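Local coordinates for thiol transferase (Phanerochaete chrysosporium, PDB 4F0B), which binds oxidized glutathione disulfide and probably acts as a glutathione transferase of the Ure2p class, at residues V9-A14 and V21-L26; V81-A86 and F121-I126; S113-W118 and Y176-I181; P128-A133 and F184-I189. One frame throughout, in Å; residues are numbered along the deposited sequence. Where two conformers were deposited one is given.

Contact 1 (V9-A14 and V21-L26); sequences VVHYTA and VPAILL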
# COMPACT_ATOMS: atom_id res chain seq x y z
N VAL A 9 3.91 -23.54 4.43
CA VAL A 9 3.74 -22.34 3.63
C VAL A 9 4.18 -22.67 2.22
O VAL A 9 5.21 -23.33 2.03
CB VAL A 9 4.58 -21.16 4.21
CG1 VAL A 9 4.54 -19.99 3.27
CG2 VAL A 9 4.01 -20.75 5.57
N VAL A 10 3.39 -22.28 1.23
CA VAL A 10 3.82 -22.32 -0.17
C VAL A 10 3.96 -20.87 -0.65
O VAL A 10 3.06 -20.06 -0.46
CB VAL A 10 2.80 -23.04 -1.06
CG1 VAL A 10 3.31 -23.13 -2.50
CG2 VAL A 10 2.49 -24.46 -0.51
N HIS A 11 5.12 -20.53 -1.21
CA HIS A 11 5.40 -19.17 -1.68
C HIS A 11 5.44 -19.16 -3.20
O HIS A 11 6.34 -19.78 -3.78
CB HIS A 11 6.77 -18.74 -1.15
CG HIS A 11 7.11 -17.30 -1.46
ND1 HIS A 11 8.41 -16.89 -1.64
CD2 HIS A 11 6.34 -16.19 -1.62
CE1 HIS A 11 8.44 -15.58 -1.87
NE2 HIS A 11 7.19 -15.13 -1.88
N TYR A 12 4.48 -18.45 -3.81
CA TYR A 12 4.42 -18.30 -5.26
C TYR A 12 5.13 -17.00 -5.59
O TYR A 12 4.69 -15.91 -5.16
CB TYR A 12 2.95 -18.23 -5.70
CG TYR A 12 2.19 -19.50 -5.41
CD1 TYR A 12 2.14 -20.54 -6.35
CD2 TYR A 12 1.53 -19.68 -4.18
CE1 TYR A 12 1.45 -21.72 -6.09
CE2 TYR A 12 0.85 -20.88 -3.91
CZ TYR A 12 0.81 -21.88 -4.87
OH TYR A 12 0.17 -23.06 -4.66
N THR A 13 6.24 -17.10 -6.32
CA THR A 13 7.11 -15.94 -6.43
C THR A 13 7.91 -15.92 -7.73
O THR A 13 7.78 -16.80 -8.58
CB THR A 13 8.02 -15.89 -5.19
OG1 THR A 13 8.55 -14.57 -5.09
CG2 THR A 13 9.14 -16.92 -5.26
N ALA A 14 8.74 -14.87 -7.85
CA ALA A 14 9.68 -14.70 -8.95
C ALA A 14 10.79 -13.80 -8.43
O ALA A 14 10.58 -13.10 -7.43
CB ALA A 14 8.99 -14.07 -10.18
N VAL A 21 10.73 -10.49 -1.06
CA VAL A 21 10.57 -10.04 0.32
C VAL A 21 9.90 -11.06 1.28
O VAL A 21 10.37 -11.21 2.42
CB VAL A 21 10.04 -8.59 0.47
CG1 VAL A 21 10.92 -7.64 -0.30
CG2 VAL A 21 8.58 -8.43 0.06
N PRO A 22 8.87 -11.80 0.83
CA PRO A 22 8.38 -12.83 1.78
C PRO A 22 9.40 -13.93 2.02
O PRO A 22 9.42 -14.50 3.12
CB PRO A 22 7.12 -13.38 1.10
CG PRO A 22 6.68 -12.27 0.10
CD PRO A 22 8.03 -11.75 -0.40
N ALA A 23 10.23 -14.25 1.03
CA ALA A 23 11.25 -15.30 1.21
C ALA A 23 12.30 -14.84 2.22
O ALA A 23 12.78 -15.63 3.03
CB ALA A 23 11.89 -15.70 -0.13
N ILE A 24 12.67 -13.57 2.15
CA ILE A 24 13.56 -13.00 3.15
C ILE A 24 12.97 -13.16 4.56
O ILE A 24 13.65 -13.69 5.45
CB ILE A 24 13.87 -11.54 2.85
CG1 ILE A 24 14.75 -11.43 1.60
CG2 ILE A 24 14.55 -10.89 4.09
CD1 ILE A 24 14.89 -9.98 1.07
N LEU A 25 11.71 -12.77 4.76
CA LEU A 25 11.13 -12.96 6.07
C LEU A 25 11.07 -14.43 6.48
O LEU A 25 11.39 -14.76 7.62
CB LEU A 25 9.75 -12.31 6.14
CG LEU A 25 9.07 -12.48 7.50
CD1 LEU A 25 9.86 -11.87 8.65
CD2 LEU A 25 7.68 -11.88 7.41
N LEU A 26 10.67 -15.33 5.57
CA LEU A 26 10.63 -16.76 5.91
C LEU A 26 12.00 -17.24 6.38
O LEU A 26 12.10 -17.97 7.35
CB LEU A 26 10.15 -17.57 4.70
CG LEU A 26 8.65 -17.41 4.44
CD1 LEU A 26 8.30 -17.83 3.02
CD2 LEU A 26 7.86 -18.25 5.45
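His-11 on strand 9-13 points its imidazole at Pro-22 and Ala-23 of helix 20-33, the first strand and first helix of the beta-alpha-beta unit that opens the thioredoxin-like domain of a glutathione transferase. Strand and helix segments run roughly antiparallel (149°), the axes no closer than 9.6 Å, as expected where the chain turns back from strand to helix before the parallel strand 38-42. The histidine carries most of the contact. Its CG stands trans to the backbone N (chi1 -174°), which carries the ring across toward the helix. There NE2 lies 3.5 Å from CB of Pro-22, and CG of the same pyrrolidine is equally near; the two side chains meet at about a right angle. The other ring nitrogen, ND1, looks to the Ala-23 methyl, and CE1 between them sits 3.7 Å from the Ala-23 backbone N. None of these approaches is a hydrogen bond. From within the strand, CB of Thr-13 lies against one face of the imidazole, toward its rim. Around the rest of the interface, Ile-74 and Pro-72 also touch His-11, while Ile-87 of helix 84-95 packs on Pro-22. One turn further along the helix, the apolar layer continues with Leu-26, whose CD2 comes to 4.3 Å from CG1 of Val-9.

Contact 2 (V81-A86 and F121-I126); sequences VFETSA and FAHGGI. With GDS (oxidized glutathione disulfide), chain C.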
# COMPACT_ATOMS: atom_id res chain seq x y z
N VAL A 81 -2.81 -15.62 0.89
CA VAL A 81 -2.52 -14.21 1.18
C VAL A 81 -1.79 -13.63 -0.02
O VAL A 81 -0.75 -14.17 -0.46
CB VAL A 81 -1.61 -14.05 2.45
CG1 VAL A 81 -1.51 -12.57 2.80
CG2 VAL A 81 -2.17 -14.85 3.64
N PHE A 82 -2.30 -12.52 -0.53
CA PHE A 82 -1.61 -11.80 -1.61
C PHE A 82 -1.28 -10.38 -1.14
O PHE A 82 -1.78 -9.95 -0.06
CB PHE A 82 -2.39 -11.84 -2.97
CG PHE A 82 -3.65 -11.01 -3.00
CD1 PHE A 82 -4.81 -11.43 -2.36
CD2 PHE A 82 -3.70 -9.82 -3.72
CE1 PHE A 82 -5.98 -10.65 -2.39
CE2 PHE A 82 -4.87 -9.04 -3.75
CZ PHE A 82 -6.00 -9.47 -3.10
N GLU A 83 -0.43 -9.70 -1.92
CA GLU A 83 0.18 -8.37 -1.65
C GLU A 83 1.35 -8.49 -0.68
O GLU A 83 1.17 -8.87 0.49
CB GLU A 83 -0.84 -7.34 -1.12
CG GLU A 83 -1.96 -7.03 -2.11
CD GLU A 83 -1.49 -6.20 -3.30
OE1 GLU A 83 -0.57 -5.35 -3.13
OE2 GLU A 83 -2.00 -6.41 -4.42
N THR A 84 2.55 -8.19 -1.19
CA THR A 84 3.79 -8.27 -0.40
C THR A 84 3.60 -7.90 1.08
O THR A 84 3.87 -8.72 1.96
CB THR A 84 4.89 -7.31 -0.96
OG1 THR A 84 4.33 -6.01 -1.15
CG2 THR A 84 5.46 -7.86 -2.25
N SER A 85 3.17 -6.66 1.35
CA SER A 85 3.13 -6.16 2.72
C SER A 85 2.16 -6.91 3.58
O SER A 85 2.44 -7.18 4.78
CB SER A 85 2.79 -4.68 2.70
OG SER A 85 3.77 -4.00 1.92
N ALA A 86 1.03 -7.35 2.99
CA ALA A 86 0.03 -8.13 3.73
C ALA A 86 0.59 -9.52 4.07
O ALA A 86 0.31 -10.09 5.15
CB ALA A 86 -1.28 -8.28 2.91
N PHE A 121 3.51 3.36 3.22
CA PHE A 121 4.31 4.33 2.49
C PHE A 121 5.07 3.63 1.35
O PHE A 121 5.12 4.13 0.23
CB PHE A 121 5.28 5.03 3.47
CG PHE A 121 6.38 5.80 2.78
CD1 PHE A 121 6.14 7.05 2.18
CD2 PHE A 121 7.66 5.28 2.73
CE1 PHE A 121 7.19 7.76 1.53
CE2 PHE A 121 8.73 5.97 2.09
CZ PHE A 121 8.49 7.21 1.49
N ALA A 122 5.72 2.52 1.66
CA ALA A 122 6.48 1.77 0.66
C ALA A 122 5.53 1.21 -0.40
O ALA A 122 5.85 1.23 -1.60
CB ALA A 122 7.16 0.59 1.32
N HIS A 123 4.36 0.74 0.04
CA HIS A 123 3.45 0.00 -0.83
C HIS A 123 2.74 0.94 -1.83
O HIS A 123 2.37 0.52 -2.93
CB HIS A 123 2.46 -0.72 0.05
CG HIS A 123 1.86 -1.91 -0.58
ND1 HIS A 123 2.38 -3.19 -0.42
CD2 HIS A 123 0.76 -2.04 -1.36
CE1 HIS A 123 1.63 -4.04 -1.10
NE2 HIS A 123 0.62 -3.38 -1.65
N GLY A 124 2.54 2.20 -1.41
CA GLY A 124 1.87 3.17 -2.27
C GLY A 124 2.83 4.16 -2.91
O GLY A 124 2.44 4.88 -3.82
N GLY A 125 4.07 4.20 -2.45
CA GLY A 125 5.07 5.16 -2.88
C GLY A 125 6.22 4.50 -3.61
O GLY A 125 6.25 4.44 -4.84
N ILE A 126 7.18 3.97 -2.86
CA ILE A 126 8.39 3.42 -3.47
C ILE A 126 8.10 2.28 -4.49
O ILE A 126 8.59 2.32 -5.62
CB ILE A 126 9.38 2.94 -2.40
CG1 ILE A 126 10.02 4.18 -1.73
CG2 ILE A 126 10.50 2.10 -3.02
CD1 ILE A 126 10.88 3.90 -0.47
N1 GDS C . 1.24 -4.52 -4.97
CA1 GDS C . 1.73 -5.89 -5.33
C1 GDS C . 2.53 -6.44 -4.12
OE1 GDS C . 3.09 -5.63 -3.36
OE2 GDS C . 2.56 -7.68 -3.97
CB1 GDS C . 2.67 -5.79 -6.55
CG1 GDS C . 3.12 -7.18 -7.04
CD1 GDS C . 3.77 -7.04 -8.41
O1 GDS C . 3.94 -5.98 -9.00
N2 GDS C . 4.10 -8.23 -9.01
CA2 GDS C . 4.75 -8.31 -10.32
C2 GDS C . 3.98 -9.27 -11.20
O2 GDS C . 3.54 -10.36 -10.76
CB2 GDS C . 6.19 -8.82 -10.25
SG2 GDS C . 7.26 -7.89 -9.15
N3 GDS C . 3.84 -8.86 -12.48
CA3 GDS C . 3.15 -9.73 -13.43
C3 GDS C . 2.10 -9.02 -14.20
OE3 GDS C . 1.44 -9.71 -15.00
OE4 GDS C . 1.91 -7.79 -13.99
N4 GDS C . 5.22 -3.41 -9.29
CA4 GDS C . 4.69 -2.18 -8.73
C4 GDS C . 4.47 -2.23 -7.18
OE5 GDS C . 5.12 -3.04 -6.48
OE6 GDS C . 3.64 -1.42 -6.73
C5 GDS C . 6.03 -3.36 -10.35
O5 GDS C . 6.37 -2.27 -10.88
CA5 GDS C . 6.52 -4.68 -10.90
N5 GDS C . 6.57 -4.62 -12.38
CB5 GDS C . 7.91 -4.92 -10.27
SG5 GDS C . 8.51 -6.57 -10.63
CA6 GDS C . 3.41 -4.96 -15.16
C6 GDS C . 3.47 -3.50 -15.64
OE7 GDS C . 3.67 -2.60 -14.78
OE8 GDS C . 3.26 -3.29 -16.86
N6 GDS C . 2.32 -5.62 -15.88
CB6 GDS C . 4.76 -5.69 -15.45
CG6 GDS C . 6.00 -5.21 -14.64
CD6 GDS C . 5.83 -5.46 -13.17
O6 GDS C . 5.08 -6.29 -12.68
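The glutathione site of this transferase is built here: Glu-83 and Thr-84 hold the gamma-glutamyl amino and carboxylate groups of one half of the disulfide, and His-123 of helix 109-139 joins them, its CE1 3.1 Å from ligand OE1. Glu-83 OE1 is shared: it accepts from N1 of the oxidized glutathione (2.7 Å) and from His-123 NE2, also at 2.7 Å. The second bond is bent (N-H...O angle 142°), though Glu-83 OE1 lies close to the imidazole plane and is approached nearly along its C-O axis. Carboxylate and ring planes are turned 63° apart. At the other ring nitrogen, His-123 ND1 meets Ser-85 OG at 2.8 Å, a hydrogen bond in which either may be donor. Two edge bonds thus fix the imidazole's rotation. Thr-84 holds the ligand carboxylate twice, its N giving ligand OE2 a nearly straight bond (169°) and its OG1, set between its own N and carbonyl carbon, reaching ligand OE1 at 2.6 Å. Lys-182 of helix 178-187 also bonds this hydroxyl, and Phe-120 of the second subunit meets the His-123 ring edge-to-face. The contact joins the turn between strand 79-82 and helix 84-95 to the middle of helix 109-139, across the domain interface.

Contact 3 (S113-W118 and Y176-I181); sequences SEELQW and YGIADI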
# COMPACT_ATOMS: atom_id res chain seq x y z
N SER A 113 1.12 0.64 14.65
CA SER A 113 0.69 1.66 13.69
C SER A 113 1.86 2.24 12.89
O SER A 113 1.77 2.37 11.68
CB SER A 113 -0.05 2.77 14.41
OG SER A 113 -0.40 3.79 13.45
N GLU A 114 2.98 2.55 13.55
CA GLU A 114 4.11 3.06 12.80
C GLU A 114 4.60 2.08 11.75
O GLU A 114 4.97 2.47 10.63
CB GLU A 114 5.26 3.47 13.71
CG GLU A 114 4.97 4.64 14.63
CD GLU A 114 6.24 5.13 15.31
OE1 GLU A 114 6.34 4.95 16.54
OE2 GLU A 114 7.16 5.65 14.61
N GLU A 115 4.65 0.79 12.12
CA GLU A 115 5.02 -0.22 11.16
C GLU A 115 4.06 -0.23 9.96
O GLU A 115 4.52 -0.27 8.82
CB GLU A 115 5.07 -1.56 11.89
CG GLU A 115 5.39 -2.73 11.00
CD GLU A 115 5.12 -4.00 11.71
OE1 GLU A 115 3.98 -4.50 11.61
OE2 GLU A 115 6.00 -4.45 12.46
N LEU A 116 2.75 -0.19 10.21
CA LEU A 116 1.77 -0.10 9.11
C LEU A 116 1.99 1.16 8.27
O LEU A 116 1.94 1.12 7.05
CB LEU A 116 0.33 -0.07 9.63
CG LEU A 116 -0.19 -1.35 10.27
CD1 LEU A 116 -1.62 -1.12 10.73
CD2 LEU A 116 -0.15 -2.51 9.25
N GLN A 117 2.26 2.28 8.92
CA GLN A 117 2.45 3.52 8.15
C GLN A 117 3.63 3.39 7.20
O GLN A 117 3.52 3.78 6.01
CB GLN A 117 2.68 4.69 9.12
CG GLN A 117 1.46 5.00 9.99
CD GLN A 117 1.79 6.07 10.99
OE1 GLN A 117 2.27 7.14 10.64
NE2 GLN A 117 1.54 5.78 12.28
N TRP A 118 4.76 2.85 7.67
CA TRP A 118 5.92 2.71 6.77
C TRP A 118 5.73 1.62 5.71
O TRP A 118 6.19 1.80 4.58
CB TRP A 118 7.24 2.59 7.57
CG TRP A 118 7.59 3.92 8.19
CD1 TRP A 118 7.30 4.32 9.45
CD2 TRP A 118 8.22 5.04 7.53
NE1 TRP A 118 7.75 5.63 9.64
CE2 TRP A 118 8.30 6.08 8.47
CE3 TRP A 118 8.73 5.24 6.26
CZ2 TRP A 118 8.87 7.33 8.16
CZ3 TRP A 118 9.30 6.48 5.96
CH2 TRP A 118 9.36 7.49 6.91
N TYR A 176 15.62 -3.92 13.14
CA TYR A 176 15.32 -4.50 11.82
C TYR A 176 14.04 -5.30 11.83
O TYR A 176 13.80 -6.12 12.72
CB TYR A 176 16.48 -5.41 11.44
CG TYR A 176 16.29 -6.28 10.23
CD1 TYR A 176 16.39 -5.75 8.93
CD2 TYR A 176 16.06 -7.64 10.36
CE1 TYR A 176 16.26 -6.56 7.81
CE2 TYR A 176 15.94 -8.46 9.23
CZ TYR A 176 16.06 -7.92 7.99
OH TYR A 176 15.95 -8.73 6.89
N GLY A 177 13.20 -5.04 10.84
CA GLY A 177 11.95 -5.79 10.79
C GLY A 177 11.27 -5.65 9.45
O GLY A 177 11.88 -5.27 8.44
N ILE A 178 9.99 -6.02 9.44
CA ILE A 178 9.26 -6.14 8.18
C ILE A 178 9.15 -4.85 7.38
O ILE A 178 9.08 -4.92 6.15
CB ILE A 178 7.89 -6.80 8.33
CG1 ILE A 178 6.99 -6.04 9.32
CG2 ILE A 178 8.07 -8.28 8.77
CD1 ILE A 178 5.54 -6.61 9.38
N ALA A 179 9.18 -3.67 8.02
CA ALA A 179 9.22 -2.45 7.24
C ALA A 179 10.51 -2.30 6.45
O ALA A 179 10.48 -1.87 5.28
CB ALA A 179 9.01 -1.24 8.10
N ASP A 180 11.64 -2.66 7.05
CA ASP A 180 12.90 -2.67 6.31
C ASP A 180 12.88 -3.68 5.18
O ASP A 180 13.32 -3.37 4.09
CB ASP A 180 14.06 -3.00 7.24
CG ASP A 180 14.12 -2.07 8.43
OD1 ASP A 180 14.60 -0.92 8.30
OD2 ASP A 180 13.63 -2.52 9.50
N ILE A 181 12.40 -4.88 5.48
CA ILE A 181 12.39 -5.95 4.50
C ILE A 181 11.60 -5.55 3.25
O ILE A 181 12.06 -5.74 2.12
CB ILE A 181 11.90 -7.28 5.13
CG1 ILE A 181 12.92 -7.80 6.16
CG2 ILE A 181 11.64 -8.35 4.04
CD1 ILE A 181 12.35 -8.89 7.09
O HOH W 1 7.95 -0.73 4.44
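Glu-115 reaches from helix 109-139 to Ile-178 at the start of helix 178-187. CB leaves the helix alongside the other segment rather than straight at it. A chi1 of 178° puts CG of Glu-115 4.0 Å from CG1 of Ile-178, and the extended chi2 (-167°) carries CD on toward CD1. The carboxylate carbon CD of Glu-115 lies against both CD1 and CG1 of Ile-178, 3.5 Å from the former and slightly further from the latter. At the tip, Glu-115 OE1 comes to 3.4 Å from Ile-178 CD1, while OE2 is about equally far from both isoleucine carbons and accepts a hydrogen bond from the backbone N of Arg-103. Two conformers of this glutamate are deposited, so these distances describe one of them. The isoleucine meets the glutamate at about a right angle, its CG1 held between backbone N and carbonyl carbon (chi1 58°), a turn that brings CD1 to the carboxylate.

Both helices belong to the all-helical C-terminal domain of the glutathione transferase fold. Gly-177 is the N-cap of the second one, and its N donates to Asp-180 OD2 at 2.9 Å, tying the residue before the helix to its first turn. The backbones approach most closely at Trp-118 and Ala-179, where the two CB atoms touch at 4.3 Å; the indole itself leads away, to an edge-to-face contact with Phe-82 of the second subunit. Beside this touch a water bridges the helices, donating to Trp-118 O (3.1 Å) and to Ala-179 O (2.9 Å).

Contact 4 (P128-A133 and F184-I189); sequences PMQGQA and FGWARI. With GDS (oxidized glutathione disulfide), chain C.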
# COMPACT_ATOMS: atom_id res chain seq x y z
N PRO A 128 5.30 1.35 -6.25
CA PRO A 128 4.62 1.79 -7.49
C PRO A 128 5.52 2.74 -8.30
O PRO A 128 5.62 2.58 -9.53
CB PRO A 128 3.38 2.51 -6.97
CG PRO A 128 3.04 1.73 -5.68
CD PRO A 128 4.41 1.44 -5.08
N MET A 129 6.13 3.74 -7.66
CA MET A 129 6.84 4.76 -8.43
C MET A 129 8.18 4.29 -8.97
O MET A 129 8.52 4.55 -10.13
CB MET A 129 7.01 6.02 -7.60
CG MET A 129 5.71 6.66 -7.20
SD MET A 129 4.71 7.28 -8.60
CE MET A 129 3.50 5.98 -8.80
N GLN A 130 8.91 3.50 -8.16
CA GLN A 130 10.16 2.94 -8.65
C GLN A 130 9.86 1.87 -9.72
O GLN A 130 10.60 1.75 -10.70
CB GLN A 130 10.99 2.39 -7.50
CG GLN A 130 12.45 2.08 -7.92
CD GLN A 130 13.25 1.48 -6.80
OE1 GLN A 130 12.90 1.65 -5.63
NE2 GLN A 130 14.31 0.78 -7.15
N GLY A 131 8.70 1.21 -9.59
CA GLY A 131 8.28 0.25 -10.61
C GLY A 131 7.99 0.96 -11.93
O GLY A 131 8.28 0.41 -13.01
N GLN A 132 7.44 2.18 -11.87
CA GLN A 132 7.18 2.93 -13.11
C GLN A 132 8.50 3.42 -13.68
O GLN A 132 8.66 3.45 -14.90
CB GLN A 132 6.24 4.12 -12.88
CG GLN A 132 4.84 3.74 -12.31
CD GLN A 132 4.33 2.41 -12.81
OE1 GLN A 132 3.96 2.25 -13.98
NE2 GLN A 132 4.31 1.43 -11.92
N ALA A 133 9.42 3.85 -12.81
CA ALA A 133 10.74 4.24 -13.31
C ALA A 133 11.42 3.08 -14.04
O ALA A 133 11.95 3.25 -15.12
CB ALA A 133 11.62 4.71 -12.15
N PHE A 184 13.59 -2.87 1.33
CA PHE A 184 14.88 -3.39 0.89
C PHE A 184 14.82 -4.08 -0.48
O PHE A 184 15.73 -3.95 -1.29
CB PHE A 184 15.46 -4.32 1.96
CG PHE A 184 16.67 -5.07 1.48
CD1 PHE A 184 17.91 -4.45 1.47
CD2 PHE A 184 16.57 -6.41 1.07
CE1 PHE A 184 19.04 -5.13 1.01
CE2 PHE A 184 17.68 -7.08 0.62
CZ PHE A 184 18.91 -6.47 0.59
N GLY A 185 13.74 -4.80 -0.75
CA GLY A 185 13.65 -5.47 -2.05
C GLY A 185 13.76 -4.51 -3.23
O GLY A 185 14.35 -4.87 -4.27
N TRP A 186 13.16 -3.31 -3.06
CA TRP A 186 13.28 -2.25 -4.05
C TRP A 186 14.60 -1.47 -3.96
O TRP A 186 15.22 -1.15 -4.98
CB TRP A 186 12.08 -1.30 -3.95
CG TRP A 186 10.83 -1.90 -4.53
CD1 TRP A 186 9.84 -2.56 -3.85
CD2 TRP A 186 10.48 -1.90 -5.90
NE1 TRP A 186 8.87 -3.00 -4.75
CE2 TRP A 186 9.24 -2.60 -6.02
CE3 TRP A 186 11.10 -1.38 -7.05
CZ2 TRP A 186 8.59 -2.76 -7.25
CZ3 TRP A 186 10.46 -1.55 -8.29
CH2 TRP A 186 9.21 -2.24 -8.37
N ALA A 187 15.00 -1.14 -2.74
CA ALA A 187 16.20 -0.30 -2.58
C ALA A 187 17.45 -0.98 -3.13
O ALA A 187 18.32 -0.27 -3.67
CB ALA A 187 16.38 0.08 -1.11
N ARG A 188 17.56 -2.31 -3.02
CA ARG A 188 18.76 -2.98 -3.49
C ARG A 188 18.93 -2.91 -5.01
O ARG A 188 20.03 -3.12 -5.51
CB ARG A 188 18.82 -4.42 -2.97
CG ARG A 188 17.84 -5.36 -3.67
CD ARG A 188 17.84 -6.72 -2.98
NE ARG A 188 19.14 -7.40 -3.07
CZ ARG A 188 19.47 -8.24 -4.05
NH1 ARG A 188 18.59 -8.56 -5.00
NH2 ARG A 188 20.68 -8.81 -4.07
N ILE A 189 17.85 -2.60 -5.74
CA ILE A 189 17.95 -2.39 -7.17
C ILE A 189 17.79 -0.93 -7.58
O ILE A 189 17.77 -0.65 -8.78
CB ILE A 189 16.97 -3.29 -7.99
CG1 ILE A 189 15.52 -2.86 -7.73
CG2 ILE A 189 17.28 -4.79 -7.70
CD1 ILE A 189 14.47 -3.46 -8.73
N1 GDS C . 1.24 -4.52 -4.97
CA1 GDS C . 1.73 -5.89 -5.33
C1 GDS C . 2.53 -6.44 -4.12
OE1 GDS C . 3.09 -5.63 -3.36
OE2 GDS C . 2.56 -7.68 -3.97
CB1 GDS C . 2.67 -5.79 -6.55
CG1 GDS C . 3.12 -7.18 -7.04
CD1 GDS C . 3.77 -7.04 -8.41
O1 GDS C . 3.94 -5.98 -9.00
N2 GDS C . 4.10 -8.23 -9.01
CA2 GDS C . 4.75 -8.31 -10.32
C2 GDS C . 3.98 -9.27 -11.20
O2 GDS C . 3.54 -10.36 -10.76
CB2 GDS C . 6.19 -8.82 -10.25
SG2 GDS C . 7.26 -7.89 -9.15
N3 GDS C . 3.84 -8.86 -12.48
CA3 GDS C . 3.15 -9.73 -13.43
C3 GDS C . 2.10 -9.02 -14.20
OE3 GDS C . 1.44 -9.71 -15.00
OE4 GDS C . 1.91 -7.79 -13.99
N4 GDS C . 5.22 -3.41 -9.29
CA4 GDS C . 4.69 -2.18 -8.73
C4 GDS C . 4.47 -2.23 -7.18
OE5 GDS C . 5.12 -3.04 -6.48
OE6 GDS C . 3.64 -1.42 -6.73
C5 GDS C . 6.03 -3.36 -10.35
O5 GDS C . 6.37 -2.27 -10.88
CA5 GDS C . 6.52 -4.68 -10.90
N5 GDS C . 6.57 -4.62 -12.38
CB5 GDS C . 7.91 -4.92 -10.27
SG5 GDS C . 8.51 -6.57 -10.63
CA6 GDS C . 3.41 -4.96 -15.16
C6 GDS C . 3.47 -3.50 -15.64
OE7 GDS C . 3.67 -2.60 -14.78
OE8 GDS C . 3.26 -3.29 -16.86
N6 GDS C . 2.32 -5.62 -15.88
CB6 GDS C . 4.76 -5.69 -15.45
CG6 GDS C . 6.00 -5.21 -14.64
CD6 GDS C . 5.83 -5.46 -13.17
O6 GDS C . 5.08 -6.29 -12.68
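Trp-186 lays its indole beside Gln-130 and Gly-131. The two longer side chains slide past each other in opposite directions, with the amide plane 64° from the ring. Gln-130 CD lies 3.6 Å from Trp-186 CE3, and further out Trp-186 CH2 comes to 3.5 Å from CA of Gly-131. Trp-186 CH2 is also 3.5 Å from CB5 of the oxidized glutathione, while NE1 is hydrogen-bonded to Asn-18, so the indole is held at its pyrrole end and packed at its benzene end. In the helical C-terminal domain of this glutathione transferase, helices 109-139 and 178-187 thus form part of the ligand pocket; Gly-131 CA stands 3.2 Å from the ligand's O5, and Pro-128 also borders it. The carbonyl O of Trp-186 takes two donors from opposite faces of its plane: Ile-189 N, three residues on in the same segment, and Gln-130 NE2 at 3.0 Å, well above the carbonyl plane with an N-H...O angle of 152°. Gln-130 reaches it with its CG trans to the backbone N (chi1 -167°) and an extended chain, its OE1 meanwhile bonded to Tyr-159 and its NE2 also to Thr-193. Last along the segment, Ile-189 sets CG1 3.9 Å from Gln-130 NE2.

From the N terminus, contact 1 closes first, a short loop between strand 9-13 and helix 20-33. Contact 2 follows in series and reaches from the edge strand 79-82 to helix 109-139, tying the N-terminal domain to the helical one. Contact 3 opens at 113, inside the span closed by contact 2 (81 to 126), and closes after it, so the two cross; contacts 3 and 4 cross as well, both joining helix 109-139 to helix 178-187 within the helical domain, while contact 4 opens after contact 2 has closed. Contacts 1 and 2 meet where Val-21 packs on Thr-84. Val-21 also touches Ile-181 and Gly-185, bringing the first helix against contacts 3 and 4. Contacts 2 and 4 share the bound glutathione disulfide.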